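Local coordinates for protein importin subunit beta-1 (Saccharomyces cerevisiae, PDB 5OWU) that carries proteins into the nucleus as the importin beta subunit, associating with importin alpha, which recognises the classical nuclear localization signal of the cargo, at residues 318-330 against 355-369. Numbering follows the deposited sequence. Where two conformers were deposited one is given.
Sequences ALSSIKDVVPNLL and LQLFAQNCGNHILEP
Phe358 and Ala318 meet where helix 318-330 and helix 355-362 pack together: the axes of the two segments come within 10.1 Å at their closest, their N-to-C directions 136° apart. This inclined, roughly antiparallel pairing is the helical hairpin of HEAT repeat 8, and the chain then turns at Gly363, in positive phi, into repeat 9. Phe358 supplies the knob: its ring fills the hole formed by Ala318, Ile322, Val325 and Val326. Val326 CG2 lies over one ring face, displaced from the ring centre, whereas Ala318 O sits at the edge in the ring plane, 3.5 Å from Phe358 CE1. Val325 CG1 approaches obliquely, 3.7 Å from Phe358 CZ, its side chain running nearly perpendicular to that of the phenylalanine. The Phe358 side chain also touches Cys294 of helix 280-306, in repeat 7, which ties the hairpin to the preceding repeat. The amide of Asn361 brushes Ala318 CB, but its ND2 is hydrogen-bonded to Glu297 OE1 of the same neighbouring helix.

Toward the turn, Ile322 rests CD1 against the CB atoms of both Cys362 and His365, 3.5 Å from each; the Cys362 pair is closer than a normal van der Waals carbon contact. Ile322 CG2 lies near His365 O and the Pro369 ring. Val326 bridges both repeats, with CG2 against Phe358 CD1 and CG1 4.0 Å from Pro369 CG; Val326 CG2 also packs tightly on Ile366 CD1 (3.5 Å) in the linking 3-10 turn. With its CG anti to the backbone N (chi1 -174°), Leu319 reaches the exposed His365 in a CH-pi contact: Leu319 CD1 stands 3.5 Å from the imidazole centroid, 19° off the ring normal.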
loop_
_atom_site.group_PDB
_atom_site.type_symbol
_atom_site.label_atom_id
_atom_site.label_comp_id
_atom_site.label_asym_id
_atom_site.label_seq_id
_atom_site.Cartn_x
_atom_site.Cartn_y
_atom_site.Cartn_z
ATOM N N ALA A 318 -4.206 1.994 -25.400
ATOM C CA ALA A 318 -5.333 1.129 -25.079
ATOM C C ALA A 318 -6.551 1.495 -25.916
ATOM O O ALA A 318 -7.170 0.629 -26.544
ATOM C CB ALA A 318 -5.655 1.219 -23.587
ATOM N N LEU A 319 -6.895 2.784 -25.948
ATOM C CA LEU A 319 -8.067 3.228 -26.697
ATOM C C LEU A 319 -8.014 2.740 -28.140
ATOM O O LEU A 319 -8.963 2.127 -28.637
ATOM C CB LEU A 319 -8.162 4.753 -26.644
ATOM C CG LEU A 319 -9.410 5.377 -27.269
ATOM C CD1 LEU A 319 -10.638 4.986 -26.486
ATOM C CD2 LEU A 319 -9.291 6.890 -27.337
ATOM N N SER A 320 -6.888 2.977 -28.818
ATOM C CA SER A 320 -6.759 2.612 -30.225
ATOM C C SER A 320 -6.838 1.107 -30.439
ATOM O O SER A 320 -7.252 0.660 -31.512
ATOM C CB SER A 320 -5.429 3.125 -30.776
ATOM O OG SER A 320 -5.282 4.521 -30.574
ATOM N N SER A 321 -6.427 0.315 -29.451
ATOM C CA SER A 321 -6.278 -1.127 -29.615
ATOM C C SER A 321 -7.483 -1.928 -29.131
ATOM O O SER A 321 -7.470 -3.158 -29.247
ATOM C CB SER A 321 -5.036 -1.603 -28.862
ATOM O OG SER A 321 -3.905 -0.821 -29.196
ATOM N N ILE A 322 -8.508 -1.267 -28.584
ATOM C CA ILE A 322 -9.633 -1.980 -27.969
ATOM C C ILE A 322 -10.204 -3.021 -28.918
ATOM O O ILE A 322 -10.447 -4.172 -28.530
ATOM C CB ILE A 322 -10.718 -0.983 -27.530
ATOM C CG1 ILE A 322 -10.258 -0.218 -26.298
ATOM C CG2 ILE A 322 -12.029 -1.701 -27.227
ATOM C CD1 ILE A 322 -11.167 0.916 -25.923
ATOM N N LYS A 323 -10.453 -2.612 -30.166
ATOM C CA LYS A 323 -11.029 -3.492 -31.175
ATOM C C LYS A 323 -10.303 -4.831 -31.232
ATOM O O LYS A 323 -10.933 -5.881 -31.394
ATOM C CB LYS A 323 -10.981 -2.810 -32.554
ATOM C CG LYS A 323 -11.877 -1.565 -32.715
ATOM C CD LYS A 323 -11.633 -0.833 -34.063
ATOM C CE LYS A 323 -12.309 0.554 -34.122
ATOM N NZ LYS A 323 -11.877 1.418 -35.285
ATOM N N ASP A 324 -8.975 -4.810 -31.135
ATOM C CA ASP A 324 -8.164 -6.013 -31.296
ATOM C C ASP A 324 -7.773 -6.691 -29.986
ATOM O O ASP A 324 -7.598 -7.914 -29.973
ATOM C CB ASP A 324 -6.894 -5.665 -32.080
ATOM C CG ASP A 324 -7.177 -4.763 -33.268
ATOM O OD1 ASP A 324 -8.220 -4.962 -33.920
ATOM O OD2 ASP A 324 -6.383 -3.842 -33.540
ATOM N N VAL A 325 -7.638 -5.942 -28.890
ATOM C CA VAL A 325 -7.196 -6.522 -27.623
ATOM C C VAL A 325 -8.370 -7.128 -26.861
ATOM O O VAL A 325 -8.278 -8.243 -26.332
ATOM C CB VAL A 325 -6.481 -5.463 -26.763
ATOM C CG1 VAL A 325 -6.195 -6.009 -25.381
ATOM C CG2 VAL A 325 -5.187 -5.014 -27.423
ATOM N N VAL A 326 -9.481 -6.392 -26.768
ATOM C CA VAL A 326 -10.537 -6.767 -25.818
ATOM C C VAL A 326 -11.152 -8.121 -26.140
ATOM O O VAL A 326 -11.443 -8.885 -25.203
ATOM C CB VAL A 326 -11.570 -5.639 -25.710
ATOM C CG1 VAL A 326 -12.800 -6.078 -24.906
ATOM C CG2 VAL A 326 -10.924 -4.441 -25.049
ATOM N N PRO A 327 -11.398 -8.487 -27.401
ATOM C CA PRO A 327 -11.939 -9.834 -27.660
ATOM C C PRO A 327 -11.064 -10.954 -27.114
ATOM O O PRO A 327 -11.582 -11.965 -26.614
ATOM C CB PRO A 327 -12.041 -9.874 -29.190
ATOM C CG PRO A 327 -12.217 -8.438 -29.587
ATOM C CD PRO A 327 -11.398 -7.645 -28.613
ATOM N N ASN A 328 -9.743 -10.790 -27.168
ATOM C CA ASN A 328 -8.852 -11.812 -26.624
ATOM C C ASN A 328 -8.937 -11.887 -25.095
ATOM O O ASN A 328 -8.944 -12.990 -24.523
ATOM C CB ASN A 328 -7.425 -11.537 -27.091
ATOM C CG ASN A 328 -7.279 -11.646 -28.604
ATOM O OD1 ASN A 328 -8.075 -12.315 -29.270
ATOM N ND2 ASN A 328 -6.265 -10.990 -29.150
ATOM N N LEU A 329 -9.002 -10.736 -24.414
ATOM C CA LEU A 329 -9.220 -10.737 -22.964
ATOM C C LEU A 329 -10.500 -11.484 -22.610
ATOM O O LEU A 329 -10.508 -12.409 -21.771
ATOM C CB LEU A 329 -9.307 -9.300 -22.440
ATOM C CG LEU A 329 -8.066 -8.430 -22.304
ATOM C CD1 LEU A 329 -8.488 -7.027 -21.868
ATOM C CD2 LEU A 329 -7.095 -9.027 -21.302
ATOM N N LEU A 330 -11.602 -11.076 -23.243
ATOM C CA LEU A 330 -12.884 -11.722 -23.004
ATOM C C LEU A 330 -12.753 -13.231 -23.153
ATOM O O LEU A 330 -13.223 -13.996 -22.302
ATOM C CB LEU A 330 -13.934 -11.154 -23.962
ATOM C CG LEU A 330 -14.272 -9.687 -23.678
ATOM C CD1 LEU A 330 -15.051 -9.055 -24.829
ATOM C CD2 LEU A 330 -15.062 -9.566 -22.379
ATOM N N LEU A 355 -9.551 -6.020 -18.029
ATOM C CA LEU A 355 -10.771 -5.492 -18.627
ATOM C C LEU A 355 -11.289 -4.290 -17.848
ATOM O O LEU A 355 -11.721 -3.291 -18.443
ATOM C CB LEU A 355 -11.829 -6.594 -18.693
ATOM C CG LEU A 355 -13.159 -6.244 -19.350
ATOM C CD1 LEU A 355 -12.952 -5.806 -20.804
ATOM C CD2 LEU A 355 -14.094 -7.449 -19.270
ATOM N N GLN A 356 -11.243 -4.357 -16.514
ATOM C CA GLN A 356 -11.699 -3.212 -15.729
ATOM C C GLN A 356 -10.805 -1.997 -15.948
ATOM O O GLN A 356 -11.296 -0.859 -15.998
ATOM C CB GLN A 356 -11.768 -3.586 -14.251
ATOM C CG GLN A 356 -12.735 -4.727 -13.996
ATOM C CD GLN A 356 -12.770 -5.160 -12.545
ATOM O OE1 GLN A 356 -12.498 -4.368 -11.641
ATOM N NE2 GLN A 356 -13.107 -6.429 -12.313
ATOM N N LEU A 357 -9.492 -2.210 -16.081
ATOM C CA LEU A 357 -8.606 -1.093 -16.404
ATOM C C LEU A 357 -8.945 -0.484 -17.764
ATOM O O LEU A 357 -8.946 0.746 -17.928
ATOM C CB LEU A 357 -7.148 -1.556 -16.377
ATOM C CG LEU A 357 -6.590 -1.914 -14.996
ATOM C CD1 LEU A 357 -5.216 -2.554 -15.116
ATOM C CD2 LEU A 357 -6.521 -0.683 -14.110
ATOM N N PHE A 358 -9.206 -1.325 -18.761
ATOM C CA PHE A 358 -9.616 -0.811 -20.065
ATOM C C PHE A 358 -10.865 0.048 -19.937
ATOM O O PHE A 358 -10.948 1.129 -20.525
ATOM C CB PHE A 358 -9.858 -1.964 -21.038
ATOM C CG PHE A 358 -8.696 -2.240 -21.948
ATOM C CD1 PHE A 358 -8.559 -1.545 -23.146
ATOM C CD2 PHE A 358 -7.739 -3.185 -21.609
ATOM C CE1 PHE A 358 -7.492 -1.786 -23.991
ATOM C CE2 PHE A 358 -6.664 -3.436 -22.450
ATOM C CZ PHE A 358 -6.541 -2.735 -23.644
ATOM N N ALA A 359 -11.852 -0.420 -19.168
ATOM C CA ALA A 359 -13.102 0.327 -19.056
ATOM C C ALA A 359 -12.892 1.661 -18.353
ATOM O O ALA A 359 -13.475 2.675 -18.757
ATOM C CB ALA A 359 -14.150 -0.503 -18.317
ATOM N N GLN A 360 -12.079 1.683 -17.293
ATOM C CA GLN A 360 -11.798 2.942 -16.605
ATOM C C GLN A 360 -11.033 3.901 -17.508
ATOM O O GLN A 360 -11.279 5.112 -17.495
ATOM C CB GLN A 360 -11.005 2.669 -15.321
ATOM C CG GLN A 360 -11.800 1.934 -14.260
ATOM C CD GLN A 360 -10.938 1.423 -13.122
ATOM O OE1 GLN A 360 -9.836 0.918 -13.338
ATOM N NE2 GLN A 360 -11.440 1.549 -11.900
ATOM N N ASN A 361 -10.108 3.374 -18.304
ATOM C CA ASN A 361 -9.249 4.215 -19.127
ATOM C C ASN A 361 -9.966 4.718 -20.372
ATOM O O ASN A 361 -9.683 5.827 -20.839
ATOM C CB ASN A 361 -8.001 3.419 -19.513
ATOM C CG ASN A 361 -6.992 4.235 -20.295
ATOM O OD1 ASN A 361 -6.987 5.462 -20.249
ATOM N ND2 ASN A 361 -6.115 3.541 -21.009
ATOM N N CYS A 362 -10.910 3.941 -20.899
ATOM C CA CYS A 362 -11.443 4.160 -22.238
ATOM C C CYS A 362 -12.949 4.387 -22.279
ATOM O O CYS A 362 -13.487 4.636 -23.364
ATOM C CB CYS A 362 -11.093 2.967 -23.138
ATOM S SG CYS A 362 -9.318 2.651 -23.230
ATOM N N GLY A 363 -13.645 4.280 -21.154
ATOM C CA GLY A 363 -15.044 4.675 -21.112
ATOM C C GLY A 363 -15.898 3.947 -22.135
ATOM O O GLY A 363 -15.799 2.727 -22.311
ATOM N N ASN A 364 -16.753 4.713 -22.821
ATOM C CA ASN A 364 -17.727 4.139 -23.747
ATOM C C ASN A 364 -17.088 3.274 -24.831
ATOM O O ASN A 364 -17.770 2.425 -25.409
ATOM C CB ASN A 364 -18.542 5.258 -24.411
ATOM C CG ASN A 364 -19.447 5.986 -23.438
ATOM O OD1 ASN A 364 -19.661 5.536 -22.312
ATOM N ND2 ASN A 364 -19.993 7.122 -23.873
ATOM N N HIS A 365 -15.807 3.460 -25.139
ATOM C CA HIS A 365 -15.213 2.654 -26.199
ATOM C C HIS A 365 -15.154 1.170 -25.845
ATOM O O HIS A 365 -14.974 0.345 -26.746
ATOM C CB HIS A 365 -13.807 3.155 -26.535
ATOM C CG HIS A 365 -13.789 4.430 -27.313
ATOM N ND1 HIS A 365 -13.968 5.666 -26.727
ATOM C CD2 HIS A 365 -13.606 4.663 -28.635
ATOM C CE1 HIS A 365 -13.899 6.604 -27.656
ATOM N NE2 HIS A 365 -13.678 6.023 -28.821
ATOM N N ILE A 366 -15.306 0.806 -24.568
ATOM C CA ILE A 366 -15.248 -0.607 -24.189
ATOM C C ILE A 366 -16.562 -1.334 -24.459
ATOM O O ILE A 366 -16.580 -2.572 -24.496
ATOM C CB ILE A 366 -14.865 -0.761 -22.703
ATOM C CG1 ILE A 366 -14.386 -2.179 -22.389
ATOM C CG2 ILE A 366 -16.043 -0.441 -21.766
ATOM C CD1 ILE A 366 -13.110 -2.566 -23.064
ATOM N N LEU A 367 -17.655 -0.599 -24.672
ATOM C CA LEU A 367 -18.993 -1.180 -24.578
ATOM C C LEU A 367 -19.257 -2.213 -25.675
ATOM O O LEU A 367 -19.720 -3.326 -25.393
ATOM C CB LEU A 367 -20.039 -0.062 -24.629
ATOM C CG LEU A 367 -20.083 0.937 -23.461
ATOM C CD1 LEU A 367 -20.880 2.186 -23.828
ATOM C CD2 LEU A 367 -20.685 0.296 -22.240
ATOM N N GLU A 368 -18.985 -1.869 -26.934
ATOM C CA GLU A 368 -19.441 -2.709 -28.044
ATOM C C GLU A 368 -18.896 -4.130 -27.968
ATOM O O GLU A 368 -19.691 -5.085 -27.985
ATOM C CB GLU A 368 -19.092 -2.024 -29.369
ATOM C CG GLU A 368 -19.676 -2.703 -30.611
ATOM C CD GLU A 368 -18.902 -3.946 -31.037
ATOM O OE1 GLU A 368 -19.545 -4.946 -31.426
ATOM O OE2 GLU A 368 -17.655 -3.926 -30.978
ATOM N N PRO A 369 -17.576 -4.352 -27.887
ATOM C CA PRO A 369 -17.096 -5.747 -27.820
ATOM C C PRO A 369 -17.546 -6.487 -26.566
ATOM O O PRO A 369 -17.865 -7.688 -26.625
ATOM C CB PRO A 369 -15.568 -5.593 -27.886
ATOM C CG PRO A 369 -15.293 -4.186 -27.448
ATOM C CD PRO A 369 -16.467 -3.384 -27.916
#